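Local atomic coordinates of 2,3-dehydroadipyl-CoA hydratase (PDB entry 4FZW), a protein that catalyses the reversible hydration of 2,3-dehydroadipyl-CoA to 3-hydroxyadipyl-CoA in the bacterial degradation of phenylacetate. Residues B[84-87]-B[88-92]; B[153-156]-B[157-161]; B[208-211]-B[212-216]; B[224-227]-B[228-232]. All blocks are in the same frame, centred on the assembly; numbering follows the deposited sequence.

Contact 1: residues B[84-87]-B[88-92]; sequences RPQL and WARLQ. With GOL (glycerol), chain G.
The indole of Trp-88 meets the preceding turn with its edge: the backbone O of Arg-84 and the CA of Pro-85 both lie near the ring plane, and CD1 comes to 3.1 Å from Arg-84 O. One face carries a methyl from the following turn, Leu-91 CD1, 3.9 Å above the plane and displaced toward the rim. The guanidinium of Arg-84 is used at its edge, where O3 of a bound glycerol lies in its plane. That hydroxyl joins the two flat groups. Arg-84 NE donates to glycerol O3 at 2.9 Å along a nearly straight line (172°), while Trp-88 NE1 donates to the same O3 at 3.3 Å with a more bent hydrogen (139°). The indole reaches this position because CG stands anti to the carbonyl carbon (chi1 -73°), which folds the ring back along helix 84-92 toward its first turn. Trp-88 N bonds to Arg-84 O at 3.1 Å, and Leu-91 N to Leu-87 O at 2.8 Å, both i to i+4 helical bonds. On another side of the helix Arg-90 lays its CG 3.3 Å from Gln-86 O, with the Gln-86 amide near the edge of its guanidinium; its NE forms a salt bridge with Glu-42. Glycerol is also hydrogen-bonded to Gly-140 N and Glu-132 OE2. In this crotonase-type fold Trp-88 packs on Leu-34 of helix 31-46 and Leu-116 of helix 109-116. Two N-H donors converging on one hydroxyl are consistent with a polar pocket that can take an oxygen acceptor, here a molecule probably from the crystallisation liquor.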
loop_
_atom_site.group_PDB
_atom_site.type_symbol
_atom_site.label_atom_id
_atom_site.label_comp_id
_atom_site.label_asym_id
_atom_site.label_seq_id
_atom_site.Cartn_x
_atom_site.Cartn_y
_atom_site.Cartn_z
ATOM N N ARG B 84 -23.500 7.541 11.449
ATOM C CA ARG B 84 -22.720 6.653 12.324
ATOM C C ARG B 84 -21.261 6.403 11.922
ATOM O O ARG B 84 -20.373 6.425 12.770
ATOM C CB ARG B 84 -23.437 5.315 12.505
ATOM C CG ARG B 84 -24.390 5.263 13.687
ATOM C CD ARG B 84 -25.108 3.929 13.731
ATOM N NE ARG B 84 -24.661 3.107 14.847
ATOM C CZ ARG B 84 -25.131 3.230 16.082
ATOM N NH1 ARG B 84 -26.051 4.149 16.346
ATOM N NH2 ARG B 84 -24.681 2.443 17.049
ATOM N N PRO B 85 -21.011 6.149 10.629
ATOM C CA PRO B 85 -19.636 5.854 10.219
ATOM C C PRO B 85 -18.614 6.941 10.550
ATOM O O PRO B 85 -17.465 6.611 10.857
ATOM C CB PRO B 85 -19.776 5.642 8.718
ATOM C CG PRO B 85 -21.139 4.988 8.607
ATOM C CD PRO B 85 -21.986 5.730 9.604
ATOM N N GLN B 86 -19.022 8.205 10.526
ATOM C CA GLN B 86 -18.104 9.303 10.819
ATOM C C GLN B 86 -17.873 9.426 12.326
ATOM O O GLN B 86 -16.850 9.948 12.761
ATOM C CB GLN B 86 -18.663 10.622 10.271
ATOM C CG GLN B 86 -19.900 11.068 11.045
ATOM C CD GLN B 86 -20.489 12.380 10.575
ATOM O OE1 GLN B 86 -20.242 12.840 9.448
ATOM N NE2 GLN B 86 -21.291 12.995 11.447
ATOM N N LEU B 87 -18.828 8.957 13.125
ATOM C CA LEU B 87 -18.634 8.896 14.585
ATOM C C LEU B 87 -17.577 7.849 14.930
ATOM O O LEU B 87 -16.674 8.099 15.733
ATOM C CB LEU B 87 -19.938 8.579 15.301
ATOM C CG LEU B 87 -21.131 9.493 15.037
ATOM C CD1 LEU B 87 -22.290 9.110 15.956
ATOM C CD2 LEU B 87 -20.727 10.951 15.230
ATOM N N TRP B 88 -17.680 6.684 14.296
ATOM C CA TRP B 88 -16.642 5.654 14.414
ATOM C C TRP B 88 -15.247 6.186 14.044
ATOM O O TRP B 88 -14.279 5.908 14.750
ATOM C CB TRP B 88 -17.013 4.401 13.595
ATOM C CG TRP B 88 -18.139 3.599 14.231
ATOM C CD1 TRP B 88 -19.474 3.681 13.946
ATOM C CD2 TRP B 88 -18.015 2.618 15.278
ATOM N NE1 TRP B 88 -20.185 2.808 14.738
ATOM C CE2 TRP B 88 -19.314 2.144 15.563
ATOM C CE3 TRP B 88 -16.927 2.095 15.998
ATOM C CZ2 TRP B 88 -19.559 1.168 16.544
ATOM C CZ3 TRP B 88 -17.175 1.122 16.972
ATOM C CH2 TRP B 88 -18.481 0.672 17.230
ATOM N N ALA B 89 -15.137 6.968 12.965
ATOM C CA ALA B 89 -13.825 7.505 12.566
ATOM C C ALA B 89 -13.370 8.588 13.521
ATOM O O ALA B 89 -12.177 8.787 13.710
ATOM C CB ALA B 89 -13.822 8.032 11.124
ATOM N N ARG B 90 -14.314 9.295 14.128
ATOM C CA ARG B 90 -13.926 10.277 15.135
ATOM C C ARG B 90 -13.450 9.599 16.417
ATOM O O ARG B 90 -12.553 10.113 17.077
ATOM C CB ARG B 90 -15.043 11.288 15.415
ATOM C CG ARG B 90 -15.210 12.319 14.307
ATOM C CD ARG B 90 -16.596 12.914 14.307
ATOM N NE ARG B 90 -16.763 13.882 15.383
ATOM C CZ ARG B 90 -17.808 14.691 15.490
ATOM N NH1 ARG B 90 -18.770 14.650 14.572
ATOM N NH2 ARG B 90 -17.884 15.533 16.509
ATOM N N LEU B 91 -14.042 8.453 16.763
ATOM C CA LEU B 91 -13.574 7.648 17.919
ATOM C C LEU B 91 -12.130 7.210 17.730
ATOM O O LEU B 91 -11.299 7.374 18.621
ATOM C CB LEU B 91 -14.426 6.389 18.144
ATOM C CG LEU B 91 -15.902 6.471 18.515
ATOM C CD1 LEU B 91 -16.466 5.064 18.607
ATOM C CD2 LEU B 91 -16.093 7.226 19.817
ATOM N N GLN B 92 -11.857 6.651 16.551
ATOM C CA GLN B 92 -10.536 6.168 16.191
ATOM C C GLN B 92 -9.490 7.273 16.100
ATOM O O GLN B 92 -8.304 7.004 16.168
ATOM C CB GLN B 92 -10.594 5.429 14.855
ATOM C CG GLN B 92 -9.255 5.417 14.136
ATOM C CD GLN B 92 -9.266 4.555 12.915
ATOM O OE1 GLN B 92 -8.906 3.367 12.978
ATOM N NE2 GLN B 92 -9.672 5.141 11.775
HETATM C C1 GOL G . -23.268 -2.865 13.699
HETATM O O1 GOL G . -22.122 -3.402 13.070
HETATM C C2 GOL G . -23.375 -1.366 13.521
HETATM O O2 GOL G . -24.118 -0.922 12.431
HETATM C C3 GOL G . -23.202 -0.428 14.699
HETATM O O3 GOL G . -22.814 0.870 14.328
#

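Contact 2: residues B[153-156]-B[157-161]; sequences KSLA and SKMVL
Leu-155 and Met-159 sit one turn apart on the alpha-helix 146-162 of this crotonase-family protein, and their side chains pass at a slant, with Leu-155 CG 3.9 Å from Met-159 SD. The two lean together through different first torsions: Leu-155 has CG anti to the backbone N (chi1 -173°), whereas Met-159 has CG anti to the carbonyl carbon (chi1 -56°), which brings its CG and SD back toward Leu-155. Both also touch Ile-166. Elsewhere on the helix Ser-157 OG turns back over the previous turn and donates to Lys-153 O at 2.7 Å; the same carbonyl accepts Ser-157 N at 2.9 Å, giving it two donors from one residue. With an alanine here, Lys-153 O would probably keep the backbone N as its donor but lose the hydroxyl, and a small gap would open beside Lys-153 CG. Other polar groups meet another copy of the protein: Lys-153 NZ reaches Cys-117 O and Leu-115 O, Ser-154 OG bonds to Val-120 N, and Lys-158 NZ forms a salt bridge with Asp-179, all of the second subunit. The helix thus contributes to a subunit interface. From Ser-157 to Val-160 each backbone N bonds to the carbonyl four residues back, Met-159 N pointing almost straight at Leu-155 O (177°), and one step on Val-160 sets CG2 3.3 Å from Ala-156 O.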
loop_
_atom_site.group_PDB
_atom_site.type_symbol
_atom_site.label_atom_id
_atom_site.label_comp_id
_atom_site.label_asym_id
_atom_site.label_seq_id
_atom_site.Cartn_x
_atom_site.Cartn_y
_atom_site.Cartn_z
ATOM N N LYS B 153 -6.285 -15.103 9.855
ATOM C CA LYS B 153 -7.411 -15.296 8.944
ATOM C C LYS B 153 -8.405 -16.381 9.365
ATOM O O LYS B 153 -9.606 -16.279 9.108
ATOM C CB LYS B 153 -6.924 -15.556 7.505
ATOM C CG LYS B 153 -7.886 -14.974 6.485
ATOM C CD LYS B 153 -8.102 -15.904 5.321
ATOM C CE LYS B 153 -6.787 -16.488 4.877
ATOM N NZ LYS B 153 -6.910 -17.329 3.667
ATOM N N SER B 154 -7.907 -17.419 10.012
ATOM C CA SER B 154 -8.766 -18.543 10.308
ATOM C C SER B 154 -9.784 -18.187 11.368
ATOM O O SER B 154 -10.986 -18.307 11.141
ATOM C CB SER B 154 -7.965 -19.793 10.666
ATOM O OG SER B 154 -8.721 -20.940 10.305
ATOM N N LEU B 155 -9.309 -17.705 12.510
ATOM C CA LEU B 155 -10.212 -17.346 13.601
ATOM C C LEU B 155 -11.163 -16.201 13.234
ATOM O O LEU B 155 -12.353 -16.311 13.450
ATOM C CB LEU B 155 -9.434 -17.011 14.873
ATOM C CG LEU B 155 -10.364 -16.808 16.078
ATOM C CD1 LEU B 155 -11.272 -18.034 16.287
ATOM C CD2 LEU B 155 -9.572 -16.485 17.360
ATOM N N ALA B 156 -10.618 -15.113 12.702
ATOM C CA ALA B 156 -11.404 -14.002 12.147
ATOM C C ALA B 156 -12.483 -14.417 11.159
ATOM O O ALA B 156 -13.623 -13.983 11.281
ATOM C CB ALA B 156 -10.481 -12.939 11.500
ATOM N N SER B 157 -12.143 -15.237 10.171
ATOM C CA SER B 157 -13.155 -15.591 9.169
ATOM C C SER B 157 -14.257 -16.445 9.803
ATOM O O SER B 157 -15.444 -16.293 9.521
ATOM C CB SER B 157 -12.529 -16.305 7.979
ATOM O OG SER B 157 -11.528 -15.507 7.376
ATOM N N LYS B 158 -13.832 -17.340 10.686
ATOM C CA LYS B 158 -14.739 -18.188 11.429
ATOM C C LYS B 158 -15.781 -17.334 12.136
ATOM O O LYS B 158 -16.973 -17.428 11.842
ATOM C CB LYS B 158 -13.950 -19.061 12.409
ATOM C CG LYS B 158 -14.771 -20.134 13.118
ATOM C CD LYS B 158 -13.906 -20.860 14.158
ATOM C CE LYS B 158 -14.730 -21.557 15.202
ATOM N NZ LYS B 158 -13.827 -22.177 16.218
ATOM N N MET B 159 -15.327 -16.485 13.049
ATOM C CA MET B 159 -16.235 -15.691 13.860
ATOM C C MET B 159 -17.121 -14.827 12.991
ATOM O O MET B 159 -18.310 -14.683 13.276
ATOM C CB MET B 159 -15.461 -14.810 14.839
ATOM C CG MET B 159 -14.523 -15.574 15.745
ATOM S SD MET B 159 -13.482 -14.507 16.725
ATOM C CE MET B 159 -14.660 -13.651 17.756
ATOM N N VAL B 160 -16.541 -14.242 11.938
ATOM C CA VAL B 160 -17.279 -13.308 11.080
ATOM C C VAL B 160 -18.290 -14.037 10.196
ATOM O O VAL B 160 -19.440 -13.621 10.100
ATOM C CB VAL B 160 -16.328 -12.425 10.233
ATOM C CG1 VAL B 160 -17.078 -11.733 9.007
ATOM C CG2 VAL B 160 -15.600 -11.392 11.140
ATOM N N LEU B 161 -17.862 -15.138 9.583
ATOM C CA LEU B 161 -18.741 -15.918 8.716
ATOM C C LEU B 161 -19.795 -16.747 9.478
ATOM O O LEU B 161 -20.924 -16.893 9.006
ATOM C CB LEU B 161 -17.928 -16.792 7.745
ATOM C CG LEU B 161 -16.996 -16.022 6.800
ATOM C CD1 LEU B 161 -16.026 -16.936 6.066
ATOM C CD2 LEU B 161 -17.813 -15.201 5.842
#

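Contact 3: residues B[208-211]-B[212-216]; sequences AKQA and LRQSQ
Ala-211 O is held from two subunits: Ser-215 N donates to it at 3.2 Å from the next turn of the same chain, and Gln-145 NE2 of the third subunit supplies a second hydrogen bond. Two residues earlier, Lys-209 O accepts Arg-213 N at 2.8 Å and 162°. The side chains of these two residues run across one another at a slant, Lys-209 CE lying 4.1 Å from Arg-213 CD, while their charged ends stay apart, Lys-209 NZ and Arg-213 NH2 at 5.6 Å. The ammonium of Lys-209 is occupied by Asp-118 in a salt bridge and by the carbonyls of Lys-96 and Phe-94, which probably offsets the like charge of its neighbour. Gln-210 also crosses Arg-213. Its chain bends at chi2 (59°), which carries OE1 to 3.5 Å from Arg-213 CD, and its amide stands nearly perpendicular (88°) to the guanidinium plane. Leu-212 sets CG 3.4 Å from Ala-208 O and, with Ala-211, packs on Thr-144 of the third subunit. Gln-214 meets Ala-225 of the fourth subunit. Contacts with more than one other subunit fit a helix in the C-terminal helical part of the crotonase fold, a part that shares in oligomer assembly in this family.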
loop_
_atom_site.group_PDB
_atom_site.type_symbol
_atom_site.label_atom_id
_atom_site.label_comp_id
_atom_site.label_asym_id
_atom_site.label_seq_id
_atom_site.Cartn_x
_atom_site.Cartn_y
_atom_site.Cartn_z
ATOM N N ALA B 208 4.030 7.833 20.383
ATOM C CA ALA B 208 4.161 6.390 20.256
ATOM C C ALA B 208 2.877 5.788 19.713
ATOM O O ALA B 208 2.916 4.871 18.883
ATOM C CB ALA B 208 4.493 5.775 21.600
ATOM N N LYS B 209 1.740 6.300 20.186
ATOM C CA LYS B 209 0.453 5.810 19.714
ATOM C C LYS B 209 0.308 6.030 18.213
ATOM O O LYS B 209 -0.106 5.135 17.471
ATOM C CB LYS B 209 -0.715 6.470 20.451
ATOM C CG LYS B 209 -2.030 5.732 20.225
ATOM C CD LYS B 209 -3.253 6.526 20.685
ATOM C CE LYS B 209 -4.493 5.934 20.039
ATOM N NZ LYS B 209 -5.762 6.259 20.737
ATOM N N GLN B 210 0.665 7.233 17.772
ATOM C CA GLN B 210 0.540 7.619 16.369
ATOM C C GLN B 210 1.346 6.676 15.479
ATOM O O GLN B 210 0.843 6.194 14.470
ATOM C CB GLN B 210 0.969 9.070 16.184
ATOM C CG GLN B 210 0.798 9.572 14.739
ATOM C CD GLN B 210 -0.644 9.493 14.239
ATOM O OE1 GLN B 210 -1.558 9.106 14.977
ATOM N NE2 GLN B 210 -0.848 9.862 12.976
ATOM N N ALA B 211 2.585 6.395 15.888
ATOM C CA ALA B 211 3.396 5.357 15.253
ATOM C C ALA B 211 2.689 4.010 15.190
ATOM O O ALA B 211 2.799 3.319 14.190
ATOM C CB ALA B 211 4.744 5.204 15.956
ATOM N N LEU B 212 1.976 3.631 16.253
ATOM C CA LEU B 212 1.254 2.358 16.246
ATOM C C LEU B 212 0.067 2.360 15.276
ATOM O O LEU B 212 -0.150 1.368 14.567
ATOM C CB LEU B 212 0.802 1.949 17.656
ATOM C CG LEU B 212 1.887 1.600 18.682
ATOM C CD1 LEU B 212 1.411 1.855 20.132
ATOM C CD2 LEU B 212 2.392 0.168 18.497
ATOM N N ARG B 213 -0.703 3.451 15.253
ATOM C CA ARG B 213 -1.816 3.582 14.300
ATOM C C ARG B 213 -1.340 3.521 12.842
ATOM O O ARG B 213 -1.996 2.935 11.986
ATOM C CB ARG B 213 -2.571 4.892 14.516
ATOM C CG ARG B 213 -3.116 5.094 15.926
ATOM C CD ARG B 213 -3.612 6.521 16.104
ATOM N NE ARG B 213 -4.682 6.857 15.170
ATOM C CZ ARG B 213 -5.266 8.046 15.103
ATOM N NH1 ARG B 213 -6.240 8.261 14.221
ATOM N NH2 ARG B 213 -4.871 9.022 15.912
ATOM N N GLN B 214 -0.192 4.126 12.561
ATOM C CA GLN B 214 0.294 4.183 11.191
ATOM C C GLN B 214 0.846 2.845 10.717
ATOM O O GLN B 214 0.891 2.591 9.513
ATOM C CB GLN B 214 1.339 5.290 11.011
ATOM C CG GLN B 214 0.805 6.718 11.244
ATOM C CD GLN B 214 -0.322 7.076 10.307
ATOM O OE1 GLN B 214 -1.470 7.198 10.730
ATOM N NE2 GLN B 214 0.001 7.271 9.023
ATOM N N SER B 215 1.261 1.993 11.653
ATOM C CA SER B 215 1.751 0.668 11.287
ATOM C C SER B 215 0.671 -0.119 10.521
ATOM O O SER B 215 0.979 -1.011 9.718
ATOM C CB SER B 215 2.242 -0.102 12.523
ATOM O OG SER B 215 1.196 -0.299 13.452
ATOM N N GLN B 216 -0.594 0.237 10.745
ATOM C CA GLN B 216 -1.715 -0.442 10.094
ATOM C C GLN B 216 -2.101 0.272 8.821
ATOM O O GLN B 216 -3.117 -0.067 8.213
ATOM C CB GLN B 216 -2.952 -0.473 11.003
ATOM C CG GLN B 216 -2.714 -0.871 12.461
ATOM C CD GLN B 216 -2.390 -2.339 12.627
ATOM O OE1 GLN B 216 -3.283 -3.187 12.648
ATOM N NE2 GLN B 216 -1.105 -2.647 12.757
#

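Contact 4: residues B[224-227]-B[228-232]; sequences LAQE and RQLFT
Glu-227 O accepts Phe-231 N at 2.8 Å (161°), one of the regular i to i+4 bonds of the alpha-helix 220-235, which lies in the C-terminal helical part of the crotonase fold. Leu-224 O and Gln-226 O are satisfied in the same way, by Arg-228 N at 3.0 Å and Leu-230 N at 3.2 Å. Ala-225 O is less well served: Gln-229 N and Arg-228 N both reach it, but through weak bonds. The buried carboxylate of Glu-227 looks to the third subunit, where OE1 accepts Gly-142 N and OE2 accepts Thr-144 N, one backbone donor for each oxygen. Arg-228 NH1 donates to Gly-140 O of that same subunit, and its guanidinium lies over one face of the Phe-231 ring, NH1 being 3.3 Å above the plane and offset toward the rim. On another flank Gln-229 lays CG 3.2 Å from Gln-226 O, its CG placed between the backbone N and the carbonyl carbon (chi1 48°), and it packs on Leu-230 of the fourth subunit. Were this residue an alanine, Gln-226 O would probably keep Leu-230 N but lose the cover of that CG, and a gap would be likely to open against Leu-230 of the fourth subunit. Further along, Arg-228 O takes two donors from one residue, Thr-232 OG1 at 2.7 Å and Thr-232 N at 2.9 Å, which approach from opposite faces of the carbonyl plane.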
loop_
_atom_site.group_PDB
_atom_site.type_symbol
_atom_site.label_atom_id
_atom_site.label_comp_id
_atom_site.label_asym_id
_atom_site.label_seq_id
_atom_site.Cartn_x
_atom_site.Cartn_y
_atom_site.Cartn_z
ATOM N N LEU B 224 8.864 2.527 9.352
ATOM C CA LEU B 224 10.100 2.856 10.040
ATOM C C LEU B 224 10.457 4.322 9.824
ATOM O O LEU B 224 10.768 5.042 10.770
ATOM C CB LEU B 224 11.236 1.954 9.565
ATOM C CG LEU B 224 11.042 0.451 9.794
ATOM C CD1 LEU B 224 12.181 -0.329 9.153
ATOM C CD2 LEU B 224 10.944 0.153 11.274
ATOM N N ALA B 225 10.408 4.760 8.574
ATOM C CA ALA B 225 10.683 6.140 8.255
ATOM C C ALA B 225 9.803 7.027 9.117
ATOM O O ALA B 225 10.254 8.016 9.695
ATOM C CB ALA B 225 10.408 6.386 6.793
ATOM N N GLN B 226 8.528 6.666 9.202
ATOM C CA GLN B 226 7.544 7.416 9.989
ATOM C C GLN B 226 7.856 7.390 11.516
ATOM O O GLN B 226 7.766 8.418 12.218
ATOM C CB GLN B 226 6.139 6.871 9.661
ATOM C CG GLN B 226 4.966 7.560 10.327
ATOM C CD GLN B 226 3.876 7.967 9.327
ATOM O OE1 GLN B 226 4.047 8.904 8.555
ATOM N NE2 GLN B 226 2.758 7.265 9.348
ATOM N N GLU B 227 8.239 6.218 12.021
ATOM C CA GLU B 227 8.632 6.079 13.429
ATOM C C GLU B 227 9.772 7.056 13.740
ATOM O O GLU B 227 9.811 7.654 14.827
ATOM C CB GLU B 227 9.062 4.646 13.738
ATOM C CG GLU B 227 9.552 4.439 15.165
ATOM C CD GLU B 227 10.094 3.035 15.431
ATOM O OE1 GLU B 227 11.329 2.859 15.353
ATOM O OE2 GLU B 227 9.299 2.112 15.738
ATOM N N ARG B 228 10.687 7.228 12.786
ATOM C CA ARG B 228 11.862 8.063 13.015
ATOM C C ARG B 228 11.545 9.551 13.097
ATOM O O ARG B 228 12.143 10.267 13.885
ATOM C CB ARG B 228 12.945 7.791 11.969
ATOM C CG ARG B 228 13.649 6.460 12.201
ATOM C CD ARG B 228 14.231 6.429 13.585
ATOM N NE ARG B 228 15.144 7.544 13.794
ATOM C CZ ARG B 228 15.882 7.729 14.889
ATOM N NH1 ARG B 228 15.814 6.868 15.894
ATOM N NH2 ARG B 228 16.696 8.778 14.984
ATOM N N GLN B 229 10.606 10.030 12.288
ATOM C CA GLN B 229 10.236 11.448 12.346
ATOM C C GLN B 229 9.447 11.773 13.608
ATOM O O GLN B 229 9.585 12.864 14.161
ATOM C CB GLN B 229 9.522 11.921 11.075
ATOM C CG GLN B 229 8.427 11.040 10.598
ATOM C CD GLN B 229 8.259 11.092 9.090
ATOM O OE1 GLN B 229 9.218 10.971 8.339
ATOM N NE2 GLN B 229 7.036 11.269 8.645
ATOM N N LEU B 230 8.654 10.809 14.080
ATOM C CA LEU B 230 7.987 10.923 15.380
ATOM C C LEU B 230 9.002 10.882 16.513
ATOM O O LEU B 230 8.961 11.705 17.427
ATOM C CB LEU B 230 6.971 9.796 15.565
ATOM C CG LEU B 230 5.688 9.981 14.761
ATOM C CD1 LEU B 230 4.989 8.624 14.526
ATOM C CD2 LEU B 230 4.772 11.030 15.416
ATOM N N PHE B 231 9.902 9.913 16.457
ATOM C CA PHE B 231 10.952 9.797 17.453
ATOM C C PHE B 231 11.713 11.124 17.553
ATOM O O PHE B 231 11.847 11.707 18.629
ATOM C CB PHE B 231 11.887 8.656 17.064
ATOM C CG PHE B 231 13.053 8.497 17.971
ATOM C CD1 PHE B 231 12.975 7.652 19.087
ATOM C CD2 PHE B 231 14.243 9.181 17.721
ATOM C CE1 PHE B 231 14.060 7.504 19.954
ATOM C CE2 PHE B 231 15.338 9.030 18.581
ATOM C CZ PHE B 231 15.240 8.176 19.709
ATOM N N THR B 232 12.200 11.608 16.422
ATOM C CA THR B 232 12.941 12.862 16.388
ATOM C C THR B 232 12.125 13.992 17.019
ATOM O O THR B 232 12.649 14.835 17.741
ATOM C CB THR B 232 13.342 13.226 14.941
ATOM O OG1 THR B 232 14.095 12.141 14.374
ATOM C CG2 THR B 232 14.192 14.496 14.925
#

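All four contacts lie within single helices. Contact 2 and contact 3 are buried, whereas contact 1 and contact 4 are partly buried. Contact 1 has its centre about 12 Å from that of the chain and is the one whose own donors hold a small molecule; contact 4, about 24 Å out, spends its charged groups on the third subunit. Contacts 3 and 4 belong to successive helices, 202-214 and 220-235, and touch directly, Leu-230 CD1 lying 3.6 Å from Ala-211 N; both meet the third subunit. Contact 1 packs against contact 3 where Gln-92 O lies 3.1 Å from Arg-213 NH1. Contact 2 touches none of the others and, like contact 1, meets the second subunit.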